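Local coordinates for metallo-beta-lactamase family protein (Staphylococcus aureus, PDB 3R2U) that binds an iron(III) ion in its metallo-beta-lactamase domain and, having a rhodanese-like domain as well, probably acts as a persulfide dioxygenase-sulfurtransferase, at residues H82-S87 with H268-M273; N282-Y287 with A351-Q356; L333-E338 with I358-I363. One frame throughout, in Å; residues are numbered along the deposited sequence.

Interaction 1. Residues H82-S87 with H268-M273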
loop_
_atom_site.group_PDB
_atom_site.type_symbol
_atom_site.label_atom_id
_atom_site.label_comp_id
_atom_site.label_asym_id
_atom_site.label_seq_id
_atom_site.Cartn_x
_atom_site.Cartn_y
_atom_site.Cartn_z
ATOM N N HIS A 82 -20.146 -16.701 -19.102
ATOM C CA HIS A 82 -18.742 -16.486 -19.434
ATOM C C HIS A 82 -17.884 -17.716 -19.432
ATOM O O HIS A 82 -18.093 -18.633 -18.645
ATOM C CB HIS A 82 -18.146 -15.429 -18.510
ATOM C CG HIS A 82 -18.817 -14.110 -18.635
ATOM N ND1 HIS A 82 -18.686 -13.324 -19.756
ATOM C CD2 HIS A 82 -19.649 -13.444 -17.798
ATOM C CE1 HIS A 82 -19.395 -12.220 -19.595
ATOM N NE2 HIS A 82 -19.994 -12.273 -18.421
ATOM N N ALA A 83 -16.917 -17.724 -20.347
ATOM C CA ALA A 83 -15.980 -18.827 -20.497
ATOM C C ALA A 83 -14.581 -18.445 -20.054
ATOM O O ALA A 83 -13.708 -19.301 -19.984
ATOM C CB ALA A 83 -15.931 -19.263 -21.967
ATOM N N ASP A 84 -14.369 -17.187 -19.713
ATOM C CA ASP A 84 -13.012 -16.715 -19.458
ATOM C C ASP A 84 -12.756 -15.995 -18.136
ATOM O O ASP A 84 -11.666 -15.470 -17.922
ATOM C CB ASP A 84 -12.519 -15.897 -20.663
ATOM C CG ASP A 84 -13.575 -14.967 -21.184
ATOM O OD1 ASP A 84 -14.541 -14.688 -20.451
ATOM O OD2 ASP A 84 -13.444 -14.513 -22.330
ATOM N N PHE A 85 -13.746 -16.005 -17.246
ATOM C CA PHE A 85 -13.545 -15.531 -15.869
ATOM C C PHE A 85 -14.748 -16.003 -15.084
ATOM O O PHE A 85 -15.741 -16.408 -15.671
ATOM C CB PHE A 85 -13.349 -14.006 -15.747
ATOM C CG PHE A 85 -14.592 -13.215 -15.977
ATOM C CD1 PHE A 85 -15.026 -12.947 -17.268
ATOM C CD2 PHE A 85 -15.346 -12.752 -14.907
ATOM C CE1 PHE A 85 -16.194 -12.228 -17.491
ATOM C CE2 PHE A 85 -16.510 -12.018 -15.118
ATOM C CZ PHE A 85 -16.939 -11.756 -16.416
ATOM N N ALA A 86 -14.638 -15.952 -13.762
ATOM C CA ALA A 86 -15.683 -16.419 -12.885
ATOM C C ALA A 86 -16.612 -15.272 -12.564
ATOM O O ALA A 86 -16.180 -14.236 -12.079
ATOM C CB ALA A 86 -15.079 -17.013 -11.617
ATOM N N SER A 87 -17.897 -15.454 -12.863
ATOM C CA SER A 87 -18.892 -14.420 -12.611
ATOM C C SER A 87 -19.125 -14.133 -11.137
ATOM O O SER A 87 -19.259 -15.050 -10.327
ATOM C CB SER A 87 -20.231 -14.860 -13.185
ATOM O OG SER A 87 -21.269 -13.978 -12.788
ATOM N N HIS A 268 -7.439 -24.589 -21.742
ATOM C CA HIS A 268 -8.257 -25.562 -21.031
ATOM C C HIS A 268 -9.195 -25.005 -19.977
ATOM O O HIS A 268 -10.257 -25.555 -19.785
ATOM C CB HIS A 268 -7.385 -26.680 -20.424
ATOM C CG HIS A 268 -6.536 -27.385 -21.430
ATOM N ND1 HIS A 268 -7.057 -27.946 -22.575
ATOM C CD2 HIS A 268 -5.204 -27.628 -21.464
ATOM C CE1 HIS A 268 -6.080 -28.491 -23.281
ATOM N NE2 HIS A 268 -4.947 -28.312 -22.627
ATOM N N HIS A 269 -8.853 -23.918 -19.306
ATOM C CA HIS A 269 -9.763 -23.434 -18.261
ATOM C C HIS A 269 -11.109 -22.911 -18.798
ATOM O O HIS A 269 -12.079 -22.840 -18.040
ATOM C CB HIS A 269 -9.102 -22.391 -17.338
ATOM C CG HIS A 269 -8.874 -21.059 -17.975
ATOM N ND1 HIS A 269 -8.079 -20.893 -19.090
ATOM C CD2 HIS A 269 -9.284 -19.820 -17.613
ATOM C CE1 HIS A 269 -8.030 -19.608 -19.401
ATOM N NE2 HIS A 269 -8.750 -18.932 -18.517
ATOM N N PHE A 270 -11.178 -22.551 -20.078
ATOM C CA PHE A 270 -12.448 -22.042 -20.637
ATOM C C PHE A 270 -13.620 -23.001 -20.385
ATOM O O PHE A 270 -14.675 -22.573 -19.910
ATOM C CB PHE A 270 -12.317 -21.705 -22.130
ATOM C CG PHE A 270 -11.708 -20.335 -22.414
ATOM C CD1 PHE A 270 -10.767 -19.762 -21.559
ATOM C CD2 PHE A 270 -12.036 -19.654 -23.582
ATOM C CE1 PHE A 270 -10.198 -18.511 -21.844
ATOM C CE2 PHE A 270 -11.471 -18.409 -23.880
ATOM C CZ PHE A 270 -10.546 -17.843 -23.008
ATOM N N ALA A 271 -13.423 -24.290 -20.660
ATOM C CA ALA A 271 -14.487 -25.268 -20.474
ATOM C C ALA A 271 -14.953 -25.303 -19.025
ATOM O O ALA A 271 -16.145 -25.430 -18.742
ATOM C CB ALA A 271 -14.031 -26.649 -20.914
ATOM N N GLN A 272 -14.021 -25.157 -18.102
ATOM C CA GLN A 272 -14.356 -25.217 -16.678
ATOM C C GLN A 272 -15.094 -23.976 -16.246
ATOM O O GLN A 272 -15.975 -24.052 -15.406
ATOM C CB GLN A 272 -13.078 -25.374 -15.841
ATOM C CG GLN A 272 -13.282 -25.481 -14.304
ATOM C CD GLN A 272 -13.925 -26.795 -13.884
ATOM O OE1 GLN A 272 -14.058 -27.722 -14.680
ATOM N NE2 GLN A 272 -14.325 -26.873 -12.635
ATOM N N MET A 273 -14.721 -22.819 -16.808
ATOM C CA MET A 273 -15.347 -21.544 -16.431
ATOM C C MET A 273 -16.804 -21.518 -16.795
ATOM O O MET A 273 -17.626 -20.976 -16.065
ATOM C CB MET A 273 -14.670 -20.362 -17.145
ATOM C CG MET A 273 -13.253 -20.137 -16.782
ATOM S SD MET A 273 -13.023 -19.039 -15.393
ATOM C CE MET A 273 -14.152 -19.650 -14.189
HETATM O O HOH W 1 -9.284 -16.198 -18.804
#
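Met-273 lies along the loop 82-87 and meets three successive parts of it. Its CB starts the contact, 3.2 Å from Ala-83 O, and CG stays beside that same oxygen. The chain then bends twice, at chi2 (-90°) and chi3 (48°), and follows the loop backbone instead of pointing straight at it. Next, Met-273 SD lies 3.5 Å from Phe-85 C. The terminal CE ends against Ala-86, 3.8 Å from its CB.

One helix turn earlier, Phe-270 packs on Ala-83 and Asp-84. Ala-83 O receives the CA-H of Phe-270 at 3.1 Å from CA, with 151° at the hydrogen. The same oxygen lies close to the root of the ring. Asp-84 CB forms an off-centre CH-pi contact, 4.0 Å from the ring centroid, and Asp-84 CA lies over the same face toward the rim. A water bridges the two segments: it donates to Asp-84 O over 2.6 Å and is 2.8 Å from His-269 NE2, in the plane of that imidazole.

His-80, His-82 and Asp-84 fit the H-x-H-x-D signature of the metallo-beta-lactamase superfamily. His-80 is an iron ligand, and it meets His-82 edge-to-face. The His-82 ring has Phe-85 CE1 over its centre, and its NE2 bonds to Asp-54. Asn-277, further along helix 269-279, bonds to the backbone of His-82, Phe-85 and Ser-87.

No direct hydrogen bond joins the two segments. The helix therefore meets this iron-site loop through a thioether, an aromatic ring, one CA-H...O contact and one water, and the stronger polar grip comes from Asn-277 beyond the segment.

Interaction 2. Residues N282-Y287 with A351-Q356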
loop_
_atom_site.group_PDB
_atom_site.type_symbol
_atom_site.label_atom_id
_atom_site.label_comp_id
_atom_site.label_asym_id
_atom_site.label_seq_id
_atom_site.Cartn_x
_atom_site.Cartn_y
_atom_site.Cartn_z
ATOM N N ASN A 282 -18.756 -21.508 -4.839
ATOM C CA ASN A 282 -18.786 -20.903 -3.514
ATOM C C ASN A 282 -18.598 -19.383 -3.573
ATOM O O ASN A 282 -17.965 -18.858 -4.498
ATOM C CB ASN A 282 -17.669 -21.495 -2.643
ATOM C CG ASN A 282 -17.921 -22.939 -2.264
ATOM O OD1 ASN A 282 -19.019 -23.438 -2.393
ATOM N ND2 ASN A 282 -16.883 -23.612 -1.793
ATOM N N LEU A 283 -19.146 -18.690 -2.582
ATOM C CA LEU A 283 -18.966 -17.265 -2.503
ATOM C C LEU A 283 -17.482 -16.950 -2.469
ATOM O O LEU A 283 -16.680 -17.689 -1.918
ATOM C CB LEU A 283 -19.626 -16.690 -1.252
ATOM C CG LEU A 283 -21.162 -16.666 -1.215
ATOM C CD1 LEU A 283 -21.650 -16.350 0.223
ATOM C CD2 LEU A 283 -21.723 -15.634 -2.226
ATOM N N TYR A 284 -17.118 -15.838 -3.073
ATOM C CA TYR A 284 -15.754 -15.381 -2.996
ATOM C C TYR A 284 -15.383 -14.941 -1.568
ATOM O O TYR A 284 -16.127 -14.188 -0.921
ATOM C CB TYR A 284 -15.536 -14.168 -3.922
ATOM C CG TYR A 284 -14.294 -13.436 -3.574
ATOM C CD1 TYR A 284 -13.043 -13.960 -3.894
ATOM C CD2 TYR A 284 -14.345 -12.228 -2.898
ATOM C CE1 TYR A 284 -11.888 -13.302 -3.546
ATOM C CE2 TYR A 284 -13.198 -11.562 -2.552
ATOM C CZ TYR A 284 -11.982 -12.099 -2.875
ATOM O OH TYR A 284 -10.871 -11.425 -2.526
ATOM N N GLN A 285 -14.216 -15.399 -1.126
ATOM C CA GLN A 285 -13.586 -14.953 0.110
ATOM C C GLN A 285 -12.071 -15.057 -0.050
ATOM O O GLN A 285 -11.563 -16.062 -0.576
ATOM C CB GLN A 285 -13.971 -15.800 1.336
ATOM C CG GLN A 285 -15.419 -15.794 1.753
ATOM C CD GLN A 285 -15.926 -14.444 2.202
ATOM O OE1 GLN A 285 -15.157 -13.528 2.454
ATOM N NE2 GLN A 285 -17.246 -14.322 2.310
ATOM N N PRO A 286 -11.339 -14.027 0.412
ATOM C CA PRO A 286 -9.911 -14.152 0.424
ATOM C C PRO A 286 -9.558 -15.265 1.412
ATOM O O PRO A 286 -10.385 -15.625 2.276
ATOM C CB PRO A 286 -9.442 -12.795 0.956
ATOM C CG PRO A 286 -10.586 -12.337 1.822
ATOM C CD PRO A 286 -11.801 -12.820 1.117
ATOM N N TYR A 287 -8.350 -15.802 1.291
ATOM C CA TYR A 287 -7.894 -16.842 2.182
ATOM C C TYR A 287 -6.398 -16.814 2.370
ATOM O O TYR A 287 -5.674 -16.246 1.565
ATOM C CB TYR A 287 -8.358 -18.226 1.703
ATOM C CG TYR A 287 -7.830 -18.682 0.363
ATOM C CD1 TYR A 287 -8.434 -18.276 -0.828
ATOM C CD2 TYR A 287 -6.769 -19.576 0.288
ATOM C CE1 TYR A 287 -7.962 -18.741 -2.073
ATOM C CE2 TYR A 287 -6.303 -20.033 -0.918
ATOM C CZ TYR A 287 -6.905 -19.623 -2.096
ATOM O OH TYR A 287 -6.430 -20.092 -3.279
ATOM N N ALA A 351 -0.948 -13.536 -6.881
ATOM C CA ALA A 351 -1.298 -14.605 -7.825
ATOM C C ALA A 351 -2.517 -15.366 -7.347
ATOM O O ALA A 351 -3.350 -15.756 -8.152
ATOM C CB ALA A 351 -0.129 -15.571 -8.061
ATOM N N THR A 352 -2.589 -15.607 -6.037
ATOM C CA THR A 352 -3.711 -16.328 -5.429
ATOM C C THR A 352 -5.024 -15.604 -5.713
ATOM O O THR A 352 -6.009 -16.211 -6.122
ATOM C CB THR A 352 -3.493 -16.467 -3.898
ATOM O OG1 THR A 352 -2.357 -17.321 -3.647
ATOM C CG2 THR A 352 -4.710 -17.042 -3.219
ATOM N N HIS A 353 -5.023 -14.297 -5.511
ATOM C CA HIS A 353 -6.207 -13.472 -5.787
ATOM C C HIS A 353 -6.597 -13.539 -7.281
ATOM O O HIS A 353 -7.764 -13.726 -7.614
ATOM C CB HIS A 353 -5.957 -12.029 -5.338
ATOM C CG HIS A 353 -7.037 -11.095 -5.742
ATOM N ND1 HIS A 353 -8.227 -11.006 -5.059
ATOM C CD2 HIS A 353 -7.145 -10.261 -6.803
ATOM C CE1 HIS A 353 -9.007 -10.126 -5.663
ATOM N NE2 HIS A 353 -8.378 -9.663 -6.726
ATOM N N THR A 354 -5.619 -13.408 -8.178
ATOM C CA THR A 354 -5.895 -13.494 -9.614
ATOM C C THR A 354 -6.530 -14.844 -9.968
ATOM O O THR A 354 -7.484 -14.896 -10.729
ATOM C CB THR A 354 -4.637 -13.180 -10.448
ATOM O OG1 THR A 354 -4.196 -11.858 -10.129
ATOM C CG2 THR A 354 -4.925 -13.239 -11.961
ATOM N N LEU A 355 -6.043 -15.931 -9.375
ATOM C CA LEU A 355 -6.627 -17.248 -9.628
ATOM C C LEU A 355 -8.077 -17.340 -9.161
ATOM O O LEU A 355 -8.892 -18.035 -9.787
ATOM C CB LEU A 355 -5.773 -18.354 -9.033
ATOM C CG LEU A 355 -4.449 -18.545 -9.796
ATOM C CD1 LEU A 355 -3.531 -19.542 -9.068
ATOM C CD2 LEU A 355 -4.697 -19.004 -11.237
ATOM N N GLN A 356 -8.407 -16.651 -8.069
ATOM C CA GLN A 356 -9.789 -16.638 -7.616
ATOM C C GLN A 356 -10.669 -15.933 -8.666
ATOM O O GLN A 356 -11.868 -16.198 -8.761
ATOM C CB GLN A 356 -9.948 -15.965 -6.265
ATOM C CG GLN A 356 -9.168 -16.632 -5.138
ATOM C CD GLN A 356 -9.601 -16.124 -3.782
ATOM O OE1 GLN A 356 -8.986 -15.235 -3.224
ATOM N NE2 GLN A 356 -10.697 -16.649 -3.283
HETATM O O HOH W 2 -8.497 -12.469 -2.846
HETATM O O HOH W 3 -6.668 -18.842 -5.570
HETATM O O HOH W 4 -7.129 -14.913 -1.173
#
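Gln-356 puts its amide between the edges of two tyrosine rings, Tyr-284 and Tyr-287. The Tyr-284 side chain crosses it at about a right angle, with ring and amide planes 42° apart, and Tyr-284 CE1 lies 3.5 Å from Gln-356 OE1. Tyr-287 runs past it in the opposite direction. Its ring is turned 78° from the amide, and its CE1 comes 3.5 Å from Gln-356 CD.

The amide is held at both ends. NE2 donates to Gln-285 O over 2.9 Å in a nearly straight bond, coming from above the carbonyl plane. NE2 also bonds to Asp-361. OE1 accepts from two waters: one also bonds to Tyr-287 N, the other to Tyr-284 OH and His-353 ND1.

Gln-356 is on the last turn of helix 345-356, which packs beside a four-stranded parallel sheet of strand order 2-1-3-4, consistent with a rhodanese-like alpha/beta unit. The loop 282-287 leads toward the first strand of that sheet. Gln-285 OE1 bonds to Thr-288 N of the second subunit, and Pro-286 packs on Pro-286 of that subunit.

Tyr-287 CG sits between its backbone N and carbonyl carbon (chi1 63°), which sends the phenol across to the helix. There its OH lies 3.5 Å from Thr-352 CG2 and accepts from Ile-363 N. It donates to a third water, 2.6 Å away, which in turn donates to Thr-352 O.

Interaction 3. Residues L333-E338 with I358-I363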
loop_
_atom_site.group_PDB
_atom_site.type_symbol
_atom_site.label_atom_id
_atom_site.label_comp_id
_atom_site.label_asym_id
_atom_site.label_seq_id
_atom_site.Cartn_x
_atom_site.Cartn_y
_atom_site.Cartn_z
ATOM N N LEU A 333 -3.698 -25.245 -15.271
ATOM C CA LEU A 333 -4.440 -25.261 -14.016
ATOM C C LEU A 333 -5.368 -26.449 -13.976
ATOM O O LEU A 333 -6.125 -26.663 -14.904
ATOM C CB LEU A 333 -5.254 -23.960 -13.830
ATOM C CG LEU A 333 -5.832 -23.710 -12.425
ATOM C CD1 LEU A 333 -4.740 -23.560 -11.394
ATOM C CD2 LEU A 333 -6.708 -22.480 -12.410
ATOM N N ASN A 334 -5.269 -27.249 -12.927
ATOM C CA ASN A 334 -6.181 -28.368 -12.742
ATOM C C ASN A 334 -7.128 -28.000 -11.568
ATOM O O ASN A 334 -6.706 -27.967 -10.394
ATOM C CB ASN A 334 -5.392 -29.643 -12.470
ATOM C CG ASN A 334 -6.260 -30.867 -12.437
ATOM O OD1 ASN A 334 -7.447 -30.804 -12.114
ATOM N ND2 ASN A 334 -5.671 -32.000 -12.768
ATOM N N TYR A 335 -8.396 -27.699 -11.891
ATOM C CA TYR A 335 -9.369 -27.284 -10.879
ATOM C C TYR A 335 -9.698 -28.342 -9.840
ATOM O O TYR A 335 -10.238 -28.022 -8.789
ATOM C CB TYR A 335 -10.675 -26.802 -11.537
ATOM C CG TYR A 335 -10.567 -25.438 -12.172
ATOM C CD1 TYR A 335 -9.939 -25.271 -13.398
ATOM C CD2 TYR A 335 -11.104 -24.310 -11.552
ATOM C CE1 TYR A 335 -9.848 -24.040 -13.984
ATOM C CE2 TYR A 335 -11.034 -23.068 -12.152
ATOM C CZ TYR A 335 -10.393 -22.944 -13.366
ATOM O OH TYR A 335 -10.269 -21.732 -13.991
ATOM N N ASP A 336 -9.370 -29.586 -10.130
ATOM C CA ASP A 336 -9.661 -30.698 -9.237
ATOM C C ASP A 336 -8.536 -30.971 -8.245
ATOM O O ASP A 336 -8.625 -31.927 -7.457
ATOM C CB ASP A 336 -9.920 -31.967 -10.066
ATOM C CG ASP A 336 -11.056 -31.789 -11.089
ATOM O OD1 ASP A 336 -12.000 -31.052 -10.809
ATOM O OD2 ASP A 336 -11.022 -32.412 -12.164
ATOM N N GLN A 337 -7.457 -30.189 -8.299
ATOM C CA GLN A 337 -6.345 -30.416 -7.376
ATOM C C GLN A 337 -5.949 -29.158 -6.630
ATOM O O GLN A 337 -6.131 -28.046 -7.116
ATOM C CB GLN A 337 -5.104 -30.908 -8.133
ATOM C CG GLN A 337 -5.306 -32.184 -8.926
ATOM C CD GLN A 337 -4.021 -32.709 -9.563
ATOM O OE1 GLN A 337 -2.903 -32.328 -9.178
ATOM N NE2 GLN A 337 -4.178 -33.628 -10.513
ATOM N N GLU A 338 -5.399 -29.359 -5.453
ATOM C CA GLU A 338 -4.804 -28.283 -4.681
ATOM C C GLU A 338 -3.415 -28.058 -5.282
ATOM O O GLU A 338 -2.724 -29.005 -5.657
ATOM C CB GLU A 338 -4.685 -28.659 -3.205
ATOM C CG GLU A 338 -6.013 -29.056 -2.553
ATOM C CD GLU A 338 -5.871 -29.304 -1.037
ATOM O OE1 GLU A 338 -6.304 -30.377 -0.564
ATOM O OE2 GLU A 338 -5.310 -28.437 -0.327
ATOM N N ILE A 358 -10.539 -16.474 -11.723
ATOM C CA ILE A 358 -10.957 -17.518 -12.675
ATOM C C ILE A 358 -11.551 -18.707 -11.916
ATOM O O ILE A 358 -11.571 -19.839 -12.394
ATOM C CB ILE A 358 -9.860 -17.938 -13.699
ATOM C CG1 ILE A 358 -8.609 -18.479 -13.019
ATOM C CG2 ILE A 358 -9.489 -16.768 -14.584
ATOM C CD1 ILE A 358 -7.687 -19.212 -14.004
ATOM N N GLY A 359 -12.068 -18.436 -10.723
ATOM C CA GLY A 359 -12.782 -19.446 -9.948
ATOM C C GLY A 359 -12.003 -20.567 -9.307
ATOM O O GLY A 359 -12.555 -21.675 -9.091
ATOM N N TYR A 360 -10.737 -20.313 -8.992
ATOM C CA TYR A 360 -9.879 -21.317 -8.347
ATOM C C TYR A 360 -9.519 -20.811 -6.952
ATOM O O TYR A 360 -8.833 -19.792 -6.819
ATOM C CB TYR A 360 -8.618 -21.601 -9.179
ATOM C CG TYR A 360 -7.772 -22.677 -8.558
ATOM C CD1 TYR A 360 -8.072 -24.041 -8.752
ATOM C CD2 TYR A 360 -6.709 -22.353 -7.733
ATOM C CE1 TYR A 360 -7.306 -25.025 -8.158
ATOM C CE2 TYR A 360 -5.945 -23.328 -7.136
ATOM C CZ TYR A 360 -6.252 -24.661 -7.335
ATOM O OH TYR A 360 -5.482 -25.625 -6.735
ATOM N N ASP A 361 -9.975 -21.526 -5.918
ATOM C CA ASP A 361 -9.782 -21.103 -4.519
ATOM C C ASP A 361 -8.934 -22.096 -3.728
ATOM O O ASP A 361 -8.915 -22.044 -2.504
ATOM C CB ASP A 361 -11.161 -21.021 -3.802
ATOM C CG ASP A 361 -12.052 -19.897 -4.323
ATOM O OD1 ASP A 361 -11.565 -18.933 -4.967
ATOM O OD2 ASP A 361 -13.262 -19.968 -4.059
ATOM N N ASP A 362 -8.225 -22.984 -4.411
ATOM C CA ASP A 362 -7.562 -24.101 -3.731
ATOM C C ASP A 362 -6.023 -24.096 -3.654
ATOM O O ASP A 362 -5.411 -25.161 -3.547
ATOM C CB ASP A 362 -8.064 -25.410 -4.343
ATOM C CG ASP A 362 -9.545 -25.650 -4.067
ATOM O OD1 ASP A 362 -10.073 -25.069 -3.116
ATOM O OD2 ASP A 362 -10.186 -26.429 -4.802
ATOM N N ILE A 363 -5.409 -22.920 -3.662
ATOM C CA ILE A 363 -3.955 -22.834 -3.466
ATOM C C ILE A 363 -3.731 -23.344 -2.051
ATOM O O ILE A 363 -4.364 -22.875 -1.099
ATOM C CB ILE A 363 -3.419 -21.427 -3.616
ATOM C CG1 ILE A 363 -3.597 -20.958 -5.057
ATOM C CG2 ILE A 363 -1.931 -21.352 -3.250
ATOM C CD1 ILE A 363 -2.855 -21.802 -6.094
HETATM O O HOH W 5 -6.440 -26.163 -0.967
#
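Tyr-335 and Tyr-360 each donate a phenol hydrogen bond to a backbone carbonyl of the opposite segment. Tyr-335 OH donates to Ile-358 O over 2.8 Å, tilted slightly from the carbonyl plane. Tyr-360 OH donates to Gln-337 O over a short 2.5 Å, in the carbonyl plane and on a lone pair. Tyr-360 CG is anti to its backbone N (chi1 -177°), which sends the ring across to the 333-338 loop. A weaker link follows at Glu-338, whose CA makes a CA-H...O contact with Asp-362 O at 3.4 Å.

The two tyrosines form an edge-to-face (T-shaped) pair. The edge of Tyr-360 points at the face of Tyr-335, with centroids 6.0 Å apart and planes at 81°. Leu-333 CD1 stands almost straight above the centre of the Tyr-360 ring, 4.1 Å from its centroid, in a CH-pi contact. Asp-362 N lies over the opposite face, toward the rim.

Leu-333 CD2 makes the aliphatic contacts. It meets Ile-358 CD1 tip to tip at 3.8 Å and touches Tyr-360 CB at 3.9 Å.

Local turns shape both segments. Residues 334-337 form a type I beta turn, with an Asx turn in which Asp-336 N donates to Asn-334 OD1 over 3.0 Å. In the 358-363 segment, Gly-359 has positive phi and is the C-prime residue of a Schellman motif that ends helix 345-356. Ile-339 of strand 339-342 packs on both Leu-333 and Tyr-360.

The contact thus joins the loops leading into two neighbouring parallel strands, 339-342 and 363-367. Each phenol bond pins a ring to a carbonyl, so the buried Tyr-360 has its hydroxyl satisfied while both ring faces stay packed.

Interaction 1 closes before the other two open, whereas interactions 2 and 3 alternate their segments along the chain. Their centres lie about 15 Å (1 and 2), about 12 Å (1 and 3) and about 10 Å (2 and 3) apart. Interaction 1 joins the iron-site loop to helix 269-279. Beside the four-stranded parallel sheet, interaction 2 uses the last turns of helix 345-356, and interaction 3 the loop after its Schellman end. Interactions 1 and 3 touch at Met-273 CE and Ile-358 O, 2 and 3 through Gln-356 with Asp-361 and Tyr-287 with Ile-363. Helix 269-279 touches both the 82-87 loop and Tyr-335 and Ile-358, so it lies between the metal domain and the following alpha/beta unit.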